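PDB 4US5: luciferase-like monooxygenase from Streptomyces bottropensis, which probably acts as a monooxygenase of the bacterial luciferase-like family, using molecular oxygen as co-substrate. Local coordinates for residues R33-R37 with L38-R42; P87-V90 with A91-R95; C228-T232 with D233-Q237; R320-L323 with R324-L328. All blocks are in the same frame, centred on the assembly; numbering follows the deposited sequence.

Each contact is local, its two segments continuous in the chain, so none encloses a long loop; the four follow one another in series, without nesting or crossing. Interaction 1 closes the turn that ends helix 21-38 before strand 42-45. Interaction 2 lies within helix 87-100, between strands 74-81 and 105-110, and its centre is about 41 Å from that of interaction 3, across the chain's centre. Interaction 3 turns strand 221-229 into helix 233-251. Interaction 4, in helix 319-332, bridges two of the others: Tyr40 OH lies 2.6 Å from Tyr326 O, probably a hydrogen bond, and Cys229 N lies 3.0 Å from Ser325 OG, probably another.

Interaction 1: residues R33-R37 with L38-R42; sequences RLADR and LGYER
Ala35 and Tyr40 meet where helix 21-38 ends, and the carbonyl of Ala35 organises the turn. Its oxygen accepts from Tyr40 N at 3.0 Å, with the donor tilted 19° from the carbonyl plane, and takes a second, weak bond from Gly39 N. A further weak bond runs from Gly39 N to Asp36 O. Gly39 has a positive phi of 99°, and with the bonds running back into the last turn this identifies a Schellman motif; a CB at these angles would collide with the carbonyl oxygen of Leu38.

The tight part is largely apolar. Ala35 CB lies 3.9 Å from Tyr40 CB and equally near CD1. Tyr40 CG is anti to its own carbonyl carbon (chi1 -75°), which brings the ring back alongside Ala35. The one polar atom here, Ala35 O, sits at the edge of the phenol ring. Leu7 and Val9 of strand 6-11 touch the Tyr40 side chain, whose OH reaches Tyr326.

On the neighbouring flank of the helix, Leu38 N bonds to Leu34 O at 2.8 Å, and Leu38 CD1 comes within 3.6 Å of Leu34 CG as the two side chains cross obliquely. Toward solvent the packing thins: Arg37 meets the second segment only through CB, 3.2 Å from Leu38 N, while the rest of its chain leads away and bends so that Leu34 CA sits above its guanidinium, offset toward the rim.

With one firm and one weak donor on Ala35 O and Leu38 N held by Leu34 O, the helix end is closed largely by backbone chemistry, which implies that main-chain bonds set the turn toward strand 42-45.

Interaction 2: residues P87-V90 with A91-R95; sequences PLKV and AEVFR
Lys89 and Glu92 meet through water: NZ donates to the water oxygen at 2.8 Å, and the water donates to Glu92 OE1 at 2.8 Å. Direct pairing is excluded by the 5.1 Å between Lys89 NZ and Glu92 OE1, and the two side chains cross at about a right angle. Each charge has a stronger partner on the second subunit, where Lys89 forms a salt bridge with Glu60 and Glu92 OE2 bonds to His49 ND1. A glutamine in place of Glu92, lacking the charge, would probably hold the water and His49 of the second subunit less firmly.

Backbone bonds carry the rest of the polar contact, with the regular i to i+4 ladder of an alpha-helix; Val93 N to Lys89 O, for example, measures 3.0 Å. This helix, 87-100, is the crossover of the beta-alpha-beta unit between strands 74-81 and 105-110, in keeping with the family's TIM-barrel fold.

Apolar contacts form two groups. Lys89 bends at chi2 (54°), bringing CE to 3.6 Å from Val93 CG2. Val90 and Phe94 lie side by side, pointing the same way, with Val90 CG1 4.1 Å from Phe94 CD1, and both touch Leu107 of strand 105-110.

A carbonyl-to-ring contact stands apart from these: Val90 O sits at the edge of the Phe94 ring, in plane.

Interaction 3: residues C228-T232 with D233-Q237; sequences CCAET and DAEAQ
Thr232 caps the first turn of helix 233-251 from the N-cap position. Its OG1 accepts from Glu235 N at 3.1 Å, with an N-H...O angle of 161°, and its carbonyl oxygen takes the next amide, Ala236 N, at 2.9 Å. This second bond lies in the carbonyl plane. Two amides of the opening turn are therefore satisfied by one residue, through its side chain and its backbone. OG1 stands between the backbone N and the carbonyl carbon (chi1 61°), the rotation that directs it at the helix start, and it also touches Glu235 CB at 3.4 Å.

Beside this cap lies a small apolar contact, Ala230 CB to Ala236 CB at 4.1 Å. The same Ala230 methyl group rests on the backbone of the capped turn, with CB 3.5 Å from Ala236 N. Two residues earlier, on the strand, Cys228 SG packs on the helix backbone 3.6 Å from Ala236 O.

The next shell fixes the charged ends. Asp233 OD1 forms a salt bridge with Arg293 and also accepts from Ser290 N, while Glu235 OE2 pairs with Arg238 in the same helix.

The segment thus converts the end of strand 221-229 into helix 233-251: Ala236 packs on Val288 of the adjacent strand 286-289, Cys229 lies against Pro291 and Val294 of helix 291-305, and Leu328 of helix 319-332 touches Cys229 and Glu231.

Interaction 4: residues R320-L323 with R324-L328; sequences RDRL and RSYRL
The guanidinium of Arg324 has Arg320 O over one face, 3.4 Å above the plane and near its centre, and Asp321 OD1 at its edge. That edge contact is a salt bridge: Arg324 NH2 donates to Asp321 OD1 at 2.7 Å. OD1 lies only 11° out of the guanidinium plane. Of the carboxylate only OD1 meets NH2, and the 65° between the two planes fits a single-pronged pair; OD2 has a long, weak ion pair with Arg238. A bend at chi3 (-66°) folds the Arg324 chain back over the preceding turn.

The ring of Tyr326 carries Arg322 O at its edge, in plane, with CD1 3.3 Å from that oxygen. Arg322 runs beside the ring in the same direction, its CG 4.0 Å from Tyr326 CE1. Beyond the ring, Tyr326 OH bonds to Val312 O, and Arg322 pairs with Glu11.

All of this lies on helix 319-332, which follows strand 309-313 of the barrel and packs against helix 21-38 through Leu323 and Arg327. Its i to i+4 bonds include Arg327 N to Leu323 O at 2.9 Å and a longer one, 3.2 Å, from Arg324 N to Arg320 O, whose donor stands above the carbonyl plane. An alanine at Asp321 is likely to leave the Arg324 guanidinium without its anionic mate and more at liberty to swing. Ser325 OG joins the helix to Cys229 at the end of strand 221-229.

Interaction 1: residues R33-R37 with L38-R42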
loop_
_atom_site.group_PDB
_atom_site.type_symbol
_atom_site.label_atom_id
_atom_site.label_comp_id
_atom_site.label_asym_id
_atom_site.label_seq_id
_atom_site.Cartn_x
_atom_site.Cartn_y
_atom_site.Cartn_z
ATOM N N ARG B 33 -16.790 -1.162 7.341
ATOM C CA ARG B 33 -17.475 -2.340 7.891
ATOM C C ARG B 33 -19.001 -2.124 7.901
ATOM O O ARG B 33 -19.771 -2.995 7.479
ATOM C CB ARG B 33 -16.988 -2.629 9.299
ATOM C CG ARG B 33 -15.575 -3.182 9.402
ATOM C CD ARG B 33 -15.364 -3.466 10.897
ATOM N NE ARG B 33 -14.022 -3.842 11.283
ATOM C CZ ARG B 33 -13.258 -3.134 12.101
ATOM N NH1 ARG B 33 -13.684 -1.972 12.590
ATOM N NH2 ARG B 33 -12.052 -3.583 12.407
ATOM N N LEU B 34 -19.422 -0.931 8.296
ATOM C CA LEU B 34 -20.862 -0.589 8.266
ATOM C C LEU B 34 -21.410 -0.635 6.858
ATOM O O LEU B 34 -22.448 -1.267 6.595
ATOM C CB LEU B 34 -21.110 0.750 8.913
ATOM C CG LEU B 34 -22.578 1.212 8.930
ATOM C CD1 LEU B 34 -23.439 0.234 9.766
ATOM C CD2 LEU B 34 -22.689 2.585 9.492
ATOM N N ALA B 35 -20.695 0.012 5.939
ATOM C CA ALA B 35 -21.110 0.051 4.556
ATOM C C ALA B 35 -21.175 -1.333 3.945
ATOM O O ALA B 35 -22.087 -1.651 3.155
ATOM C CB ALA B 35 -20.182 0.966 3.770
ATOM N N ASP B 36 -20.233 -2.198 4.321
ATOM C CA ASP B 36 -20.258 -3.572 3.871
ATOM C C ASP B 36 -21.555 -4.254 4.355
ATOM O O ASP B 36 -22.300 -4.839 3.536
ATOM C CB ASP B 36 -19.010 -4.302 4.421
ATOM C CG ASP B 36 -18.818 -5.707 3.874
ATOM O OD1 ASP B 36 -19.079 -5.970 2.707
ATOM O OD2 ASP B 36 -18.285 -6.541 4.646
ATOM N N ARG B 37 -21.824 -4.169 5.636
ATOM C CA ARG B 37 -23.023 -4.815 6.239
ATOM C C ARG B 37 -24.320 -4.269 5.657
ATOM O O ARG B 37 -25.262 -5.015 5.472
ATOM C CB ARG B 37 -23.036 -4.605 7.745
ATOM C CG ARG B 37 -21.968 -5.475 8.412
ATOM C CD ARG B 37 -22.059 -5.512 9.912
ATOM N NE ARG B 37 -22.259 -4.172 10.505
ATOM C CZ ARG B 37 -21.259 -3.350 10.880
ATOM N NH1 ARG B 37 -19.980 -3.706 10.744
ATOM N NH2 ARG B 37 -21.538 -2.174 11.427
ATOM N N LEU B 38 -24.364 -2.972 5.389
ATOM C CA LEU B 38 -25.604 -2.324 4.931
ATOM C C LEU B 38 -25.931 -2.509 3.462
ATOM O O LEU B 38 -27.052 -2.230 3.055
ATOM C CB LEU B 38 -25.565 -0.831 5.246
ATOM C CG LEU B 38 -25.668 -0.457 6.715
ATOM C CD1 LEU B 38 -25.501 1.044 6.865
ATOM C CD2 LEU B 38 -26.992 -0.912 7.317
ATOM N N GLY B 39 -24.983 -2.944 2.669
ATOM C CA GLY B 39 -25.195 -3.207 1.255
ATOM C C GLY B 39 -24.752 -2.120 0.308
ATOM O O GLY B 39 -25.212 -2.051 -0.820
ATOM N N TYR B 40 -23.841 -1.246 0.750
ATOM C CA TYR B 40 -23.199 -0.330 -0.209
ATOM C C TYR B 40 -22.400 -1.128 -1.245
ATOM O O TYR B 40 -21.862 -2.207 -0.946
ATOM C CB TYR B 40 -22.329 0.707 0.541
ATOM C CG TYR B 40 -23.114 1.801 1.248
ATOM C CD1 TYR B 40 -23.796 1.563 2.415
ATOM C CD2 TYR B 40 -23.090 3.115 0.769
ATOM C CE1 TYR B 40 -24.500 2.582 3.060
ATOM C CE2 TYR B 40 -23.780 4.142 1.391
ATOM C CZ TYR B 40 -24.492 3.880 2.526
ATOM O OH TYR B 40 -25.186 4.863 3.159
ATOM N N GLU B 41 -22.308 -0.608 -2.456
ATOM C CA GLU B 41 -21.664 -1.309 -3.572
ATOM C C GLU B 41 -20.144 -1.318 -3.501
ATOM O O GLU B 41 -19.520 -2.360 -3.717
ATOM C CB GLU B 41 -22.047 -0.708 -4.932
ATOM C CG GLU B 41 -23.513 -0.688 -5.210
ATOM C CD GLU B 41 -24.140 -2.060 -5.285
ATOM O OE1 GLU B 41 -23.464 -3.008 -5.802
ATOM O OE2 GLU B 41 -25.269 -2.177 -4.747
ATOM N N ARG B 42 -19.552 -0.139 -3.251
ATOM C CA ARG B 42 -18.092 0.027 -3.205
ATOM C C ARG B 42 -17.701 1.082 -2.185
ATOM O O ARG B 42 -18.495 1.958 -1.830
ATOM C CB ARG B 42 -17.488 0.355 -4.575
ATOM C CG ARG B 42 -17.805 1.749 -5.137
ATOM C CD ARG B 42 -17.590 1.829 -6.641
ATOM N NE ARG B 42 -18.636 1.132 -7.403
ATOM C CZ ARG B 42 -18.422 0.147 -8.285
ATOM N NH1 ARG B 42 -17.203 -0.347 -8.505
ATOM N NH2 ARG B 42 -19.446 -0.369 -8.946
#

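Interaction 2: residues P87-V90 with A91-R95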
loop_
_atom_site.group_PDB
_atom_site.type_symbol
_atom_site.label_atom_id
_atom_site.label_comp_id
_atom_site.label_asym_id
_atom_site.label_seq_id
_atom_site.Cartn_x
_atom_site.Cartn_y
_atom_site.Cartn_z
ATOM N N PRO B 87 3.026 4.524 -14.255
ATOM C CA PRO B 87 1.905 3.623 -14.451
ATOM C C PRO B 87 2.210 2.151 -14.156
ATOM O O PRO B 87 1.325 1.429 -13.749
ATOM C CB PRO B 87 1.530 3.841 -15.920
ATOM C CG PRO B 87 1.976 5.244 -16.193
ATOM C CD PRO B 87 3.255 5.381 -15.441
ATOM N N LEU B 88 3.465 1.721 -14.300
ATOM C CA LEU B 88 3.822 0.363 -13.965
ATOM C C LEU B 88 3.737 0.128 -12.453
ATOM O O LEU B 88 3.249 -0.889 -12.004
ATOM C CB LEU B 88 5.222 0.036 -14.439
ATOM C CG LEU B 88 5.754 -1.331 -14.015
ATOM C CD1 LEU B 88 4.844 -2.465 -14.470
ATOM C CD2 LEU B 88 7.154 -1.505 -14.547
ATOM N N LYS B 89 4.255 1.070 -11.696
ATOM C CA LYS B 89 4.150 0.991 -10.233
ATOM C C LYS B 89 2.716 0.890 -9.799
ATOM O O LYS B 89 2.363 0.043 -8.986
ATOM C CB LYS B 89 4.822 2.191 -9.591
ATOM C CG LYS B 89 4.644 2.284 -8.072
ATOM C CD LYS B 89 5.080 1.033 -7.343
ATOM C CE LYS B 89 5.004 1.248 -5.828
ATOM N NZ LYS B 89 5.454 0.050 -5.063
ATOM N N VAL B 90 1.863 1.758 -10.300
ATOM C CA VAL B 90 0.454 1.680 -9.958
ATOM C C VAL B 90 -0.161 0.315 -10.315
ATOM O O VAL B 90 -0.931 -0.261 -9.537
ATOM C CB VAL B 90 -0.332 2.846 -10.592
ATOM C CG1 VAL B 90 -1.837 2.723 -10.330
ATOM C CG2 VAL B 90 0.169 4.169 -10.038
ATOM N N ALA B 91 0.146 -0.172 -11.513
ATOM C CA ALA B 91 -0.328 -1.473 -11.951
ATOM C C ALA B 91 0.111 -2.583 -11.000
ATOM O O ALA B 91 -0.685 -3.430 -10.629
ATOM C CB ALA B 91 0.156 -1.757 -13.376
ATOM N N GLU B 92 1.369 -2.565 -10.608
ATOM C CA GLU B 92 1.897 -3.556 -9.669
ATOM C C GLU B 92 1.178 -3.503 -8.309
ATOM O O GLU B 92 0.811 -4.519 -7.746
ATOM C CB GLU B 92 3.364 -3.332 -9.409
ATOM C CG GLU B 92 4.270 -3.693 -10.549
ATOM C CD GLU B 92 5.717 -3.423 -10.234
ATOM O OE1 GLU B 92 5.993 -2.489 -9.423
ATOM O OE2 GLU B 92 6.596 -4.091 -10.883
ATOM N N VAL B 93 1.004 -2.298 -7.797
ATOM C CA VAL B 93 0.316 -2.116 -6.510
ATOM C C VAL B 93 -1.089 -2.726 -6.573
ATOM O O VAL B 93 -1.504 -3.466 -5.682
ATOM C CB VAL B 93 0.268 -0.609 -6.146
ATOM C CG1 VAL B 93 -0.714 -0.312 -5.022
ATOM C CG2 VAL B 93 1.674 -0.115 -5.750
ATOM N N PHE B 94 -1.824 -2.413 -7.627
ATOM C CA PHE B 94 -3.190 -2.836 -7.699
ATOM C C PHE B 94 -3.328 -4.286 -8.119
ATOM O O PHE B 94 -4.292 -4.926 -7.747
ATOM C CB PHE B 94 -4.047 -1.848 -8.486
ATOM C CG PHE B 94 -4.409 -0.611 -7.667
ATOM C CD1 PHE B 94 -3.452 0.347 -7.395
ATOM C CD2 PHE B 94 -5.616 -0.519 -7.049
ATOM C CE1 PHE B 94 -3.752 1.434 -6.597
ATOM C CE2 PHE B 94 -5.934 0.554 -6.236
ATOM C CZ PHE B 94 -4.998 1.527 -5.981
ATOM N N ARG B 95 -2.346 -4.818 -8.861
ATOM C CA ARG B 95 -2.278 -6.253 -9.070
ATOM C C ARG B 95 -2.038 -7.014 -7.756
ATOM O O ARG B 95 -2.553 -8.113 -7.579
ATOM C CB ARG B 95 -1.192 -6.623 -10.112
ATOM C CG ARG B 95 -1.554 -6.250 -11.564
ATOM C CD ARG B 95 -1.067 -7.288 -12.554
ATOM N NE ARG B 95 -1.936 -8.411 -12.344
ATOM C CZ ARG B 95 -3.107 -8.583 -12.949
ATOM N NH1 ARG B 95 -3.505 -7.789 -13.937
ATOM N NH2 ARG B 95 -3.858 -9.582 -12.577
HETATM O O HOH W 1 5.293 -2.202 -6.740
#

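Interaction 3: residues C228-T232 with D233-Q237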
loop_
_atom_site.group_PDB
_atom_site.type_symbol
_atom_site.label_atom_id
_atom_site.label_comp_id
_atom_site.label_asym_id
_atom_site.label_seq_id
_atom_site.Cartn_x
_atom_site.Cartn_y
_atom_site.Cartn_z
ATOM N N CYS B 228 -25.334 15.099 3.793
ATOM C CA CYS B 228 -25.421 15.227 5.231
ATOM C C CYS B 228 -26.863 14.947 5.647
ATOM O O CYS B 228 -27.755 15.800 5.492
ATOM C CB CYS B 228 -24.991 16.645 5.623
ATOM S SG CYS B 228 -24.967 16.941 7.388
ATOM N N CYS B 229 -27.111 13.711 6.087
ATOM C CA CYS B 229 -28.453 13.228 6.387
ATOM C C CYS B 229 -28.617 12.984 7.903
ATOM O O CYS B 229 -27.702 12.484 8.579
ATOM C CB CYS B 229 -28.743 11.964 5.604
ATOM S SG CYS B 229 -30.397 11.295 5.862
ATOM N N ALA B 230 -29.755 13.395 8.451
ATOM C CA ALA B 230 -30.090 13.110 9.853
ATOM C C ALA B 230 -31.597 12.915 9.917
ATOM O O ALA B 230 -32.271 13.064 8.912
ATOM C CB ALA B 230 -29.681 14.230 10.751
ATOM N N GLU B 231 -32.093 12.508 11.079
ATOM C CA GLU B 231 -33.485 12.064 11.172
ATOM C C GLU B 231 -34.455 13.174 10.777
ATOM O O GLU B 231 -35.489 12.892 10.234
ATOM C CB GLU B 231 -33.779 11.525 12.560
ATOM C CG GLU B 231 -35.112 10.788 12.650
ATOM C CD GLU B 231 -35.104 9.416 11.946
ATOM O OE1 GLU B 231 -34.493 8.475 12.522
ATOM O OE2 GLU B 231 -35.712 9.265 10.833
ATOM N N THR B 232 -34.099 14.417 11.066
ATOM C CA THR B 232 -34.978 15.585 10.772
ATOM C C THR B 232 -34.152 16.634 10.060
ATOM O O THR B 232 -32.922 16.634 10.180
ATOM C CB THR B 232 -35.520 16.225 12.080
ATOM O OG1 THR B 232 -34.428 16.693 12.867
ATOM C CG2 THR B 232 -36.356 15.237 12.892
ATOM N N ASP B 233 -34.813 17.528 9.323
ATOM C CA ASP B 233 -34.147 18.619 8.648
ATOM C C ASP B 233 -33.348 19.480 9.622
ATOM O O ASP B 233 -32.255 19.914 9.300
ATOM C CB ASP B 233 -35.155 19.504 7.854
ATOM C CG ASP B 233 -35.728 18.805 6.554
ATOM O OD1 ASP B 233 -34.980 18.111 5.801
ATOM O OD2 ASP B 233 -36.950 19.001 6.266
ATOM N N ALA B 234 -33.892 19.715 10.824
ATOM C CA ALA B 234 -33.211 20.553 11.801
ATOM C C ALA B 234 -31.901 19.887 12.262
ATOM O O ALA B 234 -30.897 20.557 12.442
ATOM C CB ALA B 234 -34.093 20.816 13.017
ATOM N N GLU B 235 -31.951 18.599 12.548
ATOM C CA GLU B 235 -30.742 17.902 12.991
ATOM C C GLU B 235 -29.719 17.863 11.815
ATOM O O GLU B 235 -28.528 18.047 12.018
ATOM C CB GLU B 235 -31.052 16.504 13.495
ATOM C CG GLU B 235 -29.822 15.769 14.058
ATOM C CD GLU B 235 -29.079 16.515 15.192
ATOM O OE1 GLU B 235 -29.667 17.344 15.925
ATOM O OE2 GLU B 235 -27.892 16.203 15.392
ATOM N N ALA B 236 -30.207 17.643 10.608
ATOM C CA ALA B 236 -29.307 17.656 9.426
ATOM C C ALA B 236 -28.618 18.996 9.317
ATOM O O ALA B 236 -27.412 19.056 9.007
ATOM C CB ALA B 236 -30.068 17.358 8.152
ATOM N N GLN B 237 -29.360 20.103 9.532
ATOM C CA GLN B 237 -28.743 21.439 9.404
ATOM C C GLN B 237 -27.677 21.661 10.449
ATOM O O GLN B 237 -26.653 22.280 10.178
ATOM C CB GLN B 237 -29.792 22.558 9.504
ATOM C CG GLN B 237 -30.648 22.696 8.246
ATOM C CD GLN B 237 -29.832 23.028 7.017
ATOM O OE1 GLN B 237 -28.921 23.864 7.059
ATOM N NE2 GLN B 237 -30.140 22.382 5.933
#

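Interaction 4: residues R320-L323 with R324-L328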
loop_
_atom_site.group_PDB
_atom_site.type_symbol
_atom_site.label_atom_id
_atom_site.label_comp_id
_atom_site.label_asym_id
_atom_site.label_seq_id
_atom_site.Cartn_x
_atom_site.Cartn_y
_atom_site.Cartn_z
ATOM N N ARG B 320 -20.325 9.577 15.305
ATOM C CA ARG B 320 -21.659 9.051 15.598
ATOM C C ARG B 320 -22.705 9.674 14.656
ATOM O O ARG B 320 -23.626 8.990 14.193
ATOM C CB ARG B 320 -22.063 9.333 17.063
ATOM C CG ARG B 320 -21.148 8.691 18.114
ATOM C CD ARG B 320 -21.226 9.328 19.493
ATOM N NE ARG B 320 -20.545 10.616 19.551
ATOM C CZ ARG B 320 -20.377 11.358 20.655
ATOM N NH1 ARG B 320 -20.831 10.933 21.825
ATOM N NH2 ARG B 320 -19.755 12.517 20.579
ATOM N N ASP B 321 -22.563 10.955 14.390
ATOM C CA ASP B 321 -23.407 11.634 13.415
ATOM C C ASP B 321 -23.160 11.064 11.999
ATOM O O ASP B 321 -24.078 10.940 11.185
ATOM C CB ASP B 321 -23.137 13.142 13.416
ATOM C CG ASP B 321 -23.652 13.833 14.673
ATOM O OD1 ASP B 321 -24.505 13.226 15.376
ATOM O OD2 ASP B 321 -23.199 14.961 14.926
ATOM N N ARG B 322 -21.910 10.786 11.693
ATOM C CA ARG B 322 -21.559 10.320 10.380
ATOM C C ARG B 322 -22.124 8.939 10.086
ATOM O O ARG B 322 -22.707 8.708 9.040
ATOM C CB ARG B 322 -20.053 10.301 10.232
ATOM C CG ARG B 322 -19.609 10.052 8.807
ATOM C CD ARG B 322 -18.125 9.730 8.729
ATOM N NE ARG B 322 -17.652 9.961 7.379
ATOM C CZ ARG B 322 -16.435 9.614 6.946
ATOM N NH1 ARG B 322 -15.578 9.016 7.748
ATOM N NH2 ARG B 322 -16.090 9.897 5.703
ATOM N N LEU B 323 -21.912 7.992 11.003
ATOM C CA LEU B 323 -22.454 6.669 10.843
ATOM C C LEU B 323 -23.982 6.697 10.697
ATOM O O LEU B 323 -24.540 6.021 9.827
ATOM C CB LEU B 323 -22.042 5.759 12.016
ATOM C CG LEU B 323 -20.556 5.475 12.113
ATOM C CD1 LEU B 323 -20.231 4.680 13.345
ATOM C CD2 LEU B 323 -20.020 4.770 10.879
ATOM N N ARG B 324 -24.621 7.558 11.477
ATOM C CA ARG B 324 -26.073 7.758 11.374
ATOM C C ARG B 324 -26.491 8.163 9.966
ATOM O O ARG B 324 -27.478 7.639 9.427
ATOM C CB ARG B 324 -26.628 8.792 12.403
ATOM C CG ARG B 324 -27.084 8.156 13.719
ATOM C CD ARG B 324 -27.801 9.090 14.677
ATOM N NE ARG B 324 -26.926 10.128 15.182
ATOM C CZ ARG B 324 -26.175 10.017 16.282
ATOM N NH1 ARG B 324 -26.221 8.916 17.031
ATOM N NH2 ARG B 324 -25.414 11.030 16.659
ATOM N N SER B 325 -25.772 9.123 9.404
ATOM C CA SER B 325 -26.065 9.608 8.052
ATOM C C SER B 325 -26.061 8.472 7.052
ATOM O O SER B 325 -27.026 8.286 6.296
ATOM C CB SER B 325 -25.095 10.752 7.662
ATOM O OG SER B 325 -25.427 11.295 6.377
ATOM N N TYR B 326 -25.024 7.615 7.090
ATOM C CA TYR B 326 -24.945 6.525 6.180
ATOM C C TYR B 326 -25.985 5.427 6.430
ATOM O O TYR B 326 -26.429 4.780 5.495
ATOM C CB TYR B 326 -23.490 5.939 6.136
ATOM C CG TYR B 326 -22.529 6.812 5.383
ATOM C CD1 TYR B 326 -21.830 7.815 6.020
ATOM C CD2 TYR B 326 -22.290 6.626 4.015
ATOM C CE1 TYR B 326 -20.934 8.638 5.329
ATOM C CE2 TYR B 326 -21.400 7.455 3.324
ATOM C CZ TYR B 326 -20.734 8.455 3.989
ATOM O OH TYR B 326 -19.790 9.247 3.298
ATOM N N ARG B 327 -26.317 5.183 7.706
ATOM C CA ARG B 327 -27.376 4.240 8.073
ATOM C C ARG B 327 -28.732 4.701 7.542
ATOM O O ARG B 327 -29.458 3.939 6.942
ATOM C CB ARG B 327 -27.490 4.135 9.588
ATOM C CG ARG B 327 -26.520 3.197 10.203
ATOM C CD ARG B 327 -27.098 2.652 11.519
ATOM N NE ARG B 327 -26.054 2.119 12.347
ATOM C CZ ARG B 327 -25.686 0.842 12.331
ATOM N NH1 ARG B 327 -26.305 -0.020 11.530
ATOM N NH2 ARG B 327 -24.693 0.427 13.122
ATOM N N LEU B 328 -29.029 5.960 7.746
ATOM C CA LEU B 328 -30.322 6.531 7.295
ATOM C C LEU B 328 -30.438 6.512 5.787
ATOM O O LEU B 328 -31.502 6.189 5.231
ATOM C CB LEU B 328 -30.491 7.952 7.814
ATOM C CG LEU B 328 -30.679 8.130 9.299
ATOM C CD1 LEU B 328 -30.559 9.597 9.654
ATOM C CD2 LEU B 328 -32.023 7.543 9.782
#